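Local coordinates for protein-glutamine gamma-glutamyltransferase (Pseudomonas aeruginosa PAO1, PDB 6G49) that shows transglutaminase activity in vitro through its periplasmic domain and is critical for viability, perhaps in a role linked to the cell wall, at residues 105-110 / 158-163. Numbering follows the deposited sequence.
Sequences PELRYD and SWPQAL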
# COMPACT_ATOMS: atom_id res chain seq x y z
N PRO A 105 6.58 -0.40 19.87
CA PRO A 105 7.66 0.60 19.88
C PRO A 105 7.29 1.84 19.06
O PRO A 105 6.53 1.73 18.10
CB PRO A 105 8.84 -0.17 19.28
CG PRO A 105 8.23 -1.28 18.46
CD PRO A 105 6.88 -1.59 19.08
N GLU A 106 7.77 3.01 19.49
CA GLU A 106 7.67 4.27 18.77
C GLU A 106 8.96 4.44 17.97
O GLU A 106 10.04 4.38 18.55
CB GLU A 106 7.46 5.44 19.73
CG GLU A 106 7.34 6.81 19.09
CD GLU A 106 7.32 7.96 20.09
OE1 GLU A 106 7.26 7.66 21.27
OE2 GLU A 106 7.34 9.14 19.69
N LEU A 107 8.86 4.67 16.65
CA LEU A 107 10.03 4.92 15.80
C LEU A 107 10.01 6.42 15.48
O LEU A 107 9.01 6.98 15.08
CB LEU A 107 9.98 4.14 14.49
CG LEU A 107 9.93 2.62 14.57
CD1 LEU A 107 9.89 2.00 13.18
CD2 LEU A 107 11.11 2.09 15.35
N ARG A 108 11.14 7.08 15.70
CA ARG A 108 11.28 8.52 15.53
C ARG A 108 12.31 8.81 14.45
O ARG A 108 13.40 8.22 14.37
CB ARG A 108 11.72 9.20 16.84
CG ARG A 108 10.69 9.10 17.95
CD ARG A 108 11.10 9.98 19.14
NE ARG A 108 10.04 10.15 20.13
CZ ARG A 108 10.08 9.68 21.38
NH1 ARG A 108 11.17 9.07 21.83
NH2 ARG A 108 9.03 9.81 22.17
N TYR A 109 11.92 9.69 13.51
CA TYR A 109 12.75 9.96 12.40
C TYR A 109 12.38 11.30 11.78
O TYR A 109 11.29 11.79 11.96
CB TYR A 109 12.72 8.82 11.35
CG TYR A 109 11.32 8.40 10.91
CD1 TYR A 109 10.58 7.52 11.67
CD2 TYR A 109 10.72 8.92 9.75
CE1 TYR A 109 9.29 7.16 11.30
CE2 TYR A 109 9.45 8.51 9.35
CZ TYR A 109 8.72 7.65 10.14
OH TYR A 109 7.46 7.24 9.76
N ASP A 110 13.32 11.87 11.01
CA ASP A 110 13.08 13.07 10.30
C ASP A 110 13.09 12.77 8.79
O ASP A 110 13.82 11.91 8.32
CB ASP A 110 14.17 14.08 10.60
CG ASP A 110 14.21 14.49 12.06
OD1 ASP A 110 13.13 14.40 12.72
OD2 ASP A 110 15.30 14.96 12.44
N SER A 158 6.21 7.12 14.52
CA SER A 158 5.31 6.04 14.01
C SER A 158 5.23 4.91 15.03
O SER A 158 6.23 4.51 15.62
CB SER A 158 5.86 5.54 12.70
OG SER A 158 5.75 6.52 11.67
N TRP A 159 4.06 4.26 15.05
CA TRP A 159 3.78 3.07 15.84
C TRP A 159 3.34 1.95 14.90
O TRP A 159 2.15 1.83 14.60
CB TRP A 159 2.65 3.38 16.81
CG TRP A 159 3.09 4.21 17.98
CD1 TRP A 159 3.45 3.75 19.22
CD2 TRP A 159 3.23 5.64 18.02
NE1 TRP A 159 3.85 4.80 20.01
CE2 TRP A 159 3.68 5.97 19.33
CE3 TRP A 159 2.96 6.69 17.13
CZ2 TRP A 159 3.91 7.29 19.71
CZ3 TRP A 159 3.21 8.00 17.51
CH2 TRP A 159 3.70 8.29 18.78
N PRO A 160 4.28 1.16 14.38
CA PRO A 160 3.96 0.17 13.37
C PRO A 160 2.99 -0.91 13.89
O PRO A 160 2.31 -1.55 13.09
CB PRO A 160 5.31 -0.45 13.04
CG PRO A 160 6.28 0.69 13.30
CD PRO A 160 5.74 1.31 14.58
N GLN A 161 3.00 -1.13 15.21
CA GLN A 161 2.13 -2.18 15.87
C GLN A 161 0.82 -1.60 16.36
O GLN A 161 0.06 -2.30 17.05
CB GLN A 161 2.91 -2.84 17.00
CG GLN A 161 4.11 -3.60 16.48
CD GLN A 161 4.87 -4.33 17.56
OE1 GLN A 161 4.41 -4.51 18.68
NE2 GLN A 161 6.06 -4.77 17.20
N ALA A 162 0.50 -0.34 16.04
CA ALA A 162 -0.72 0.29 16.51
C ALA A 162 -1.93 -0.54 16.08
O ALA A 162 -1.92 -1.18 15.04
CB ALA A 162 -0.86 1.69 15.96
N LEU A 163 -2.94 -0.61 16.96
CA LEU A 163 -4.23 -1.25 16.61
C LEU A 163 -5.05 -0.22 15.84
O LEU A 163 -5.27 0.88 16.29
CB LEU A 163 -4.91 -1.66 17.92
CG LEU A 163 -6.28 -2.31 17.79
CD1 LEU A 163 -6.19 -3.60 17.02
CD2 LEU A 163 -6.83 -2.59 19.20
O HOH W 1 4.40 0.20 17.40
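Leu107 and Ser158 face each other as an antiparallel hydrogen-bonded pair. Leu107 N gives its hydrogen to Ser158 O at 2.8 Å, nearly straight. Ser158 N returns a bond to Leu107 O at 2.9 Å. The tightly packed part is this pair and the buried Tyr109 beside it. Tyr109 OH donates to Ser158 OG over 2.7 Å, with the serine oxygen at the ring edge, near its plane. Ser158 OG also bonds to Leu124 O, and Tyr109 OH to Leu124 N, so both hydroxyls are tied to strand 120-124. Toward the open side, Leu107 CD1 makes an apolar contact with Pro160 CG at 3.8 Å.

Glu106 lies alongside Trp159. Glu106 CG is anti to the backbone N (chi1 180°) and sits over one face of the Trp159 indole, 4.0 Å from the centroid of its six-membered ring, in a CH-pi contact. The carboxylate plane is only 22° from the ring plane. Glu106 OE2 bonds to Ser157 OG, and Glu106 OE1 pairs by charge with Arg108.

The exposed end is looser. Pro105 CD merely rests 3.7 Å from Gln161 CD, and one water bridges Pro105 O and Gln161 N.

Trp159 to Ala162 form a type I beta turn, closed by Ala162 N to Trp159 O. The arrangement is typical of the end of two neighbouring inner strands in an antiparallel sheet: 107-113 and 152-158 pair up to the point where the turn leads the chain out of strand 152-158.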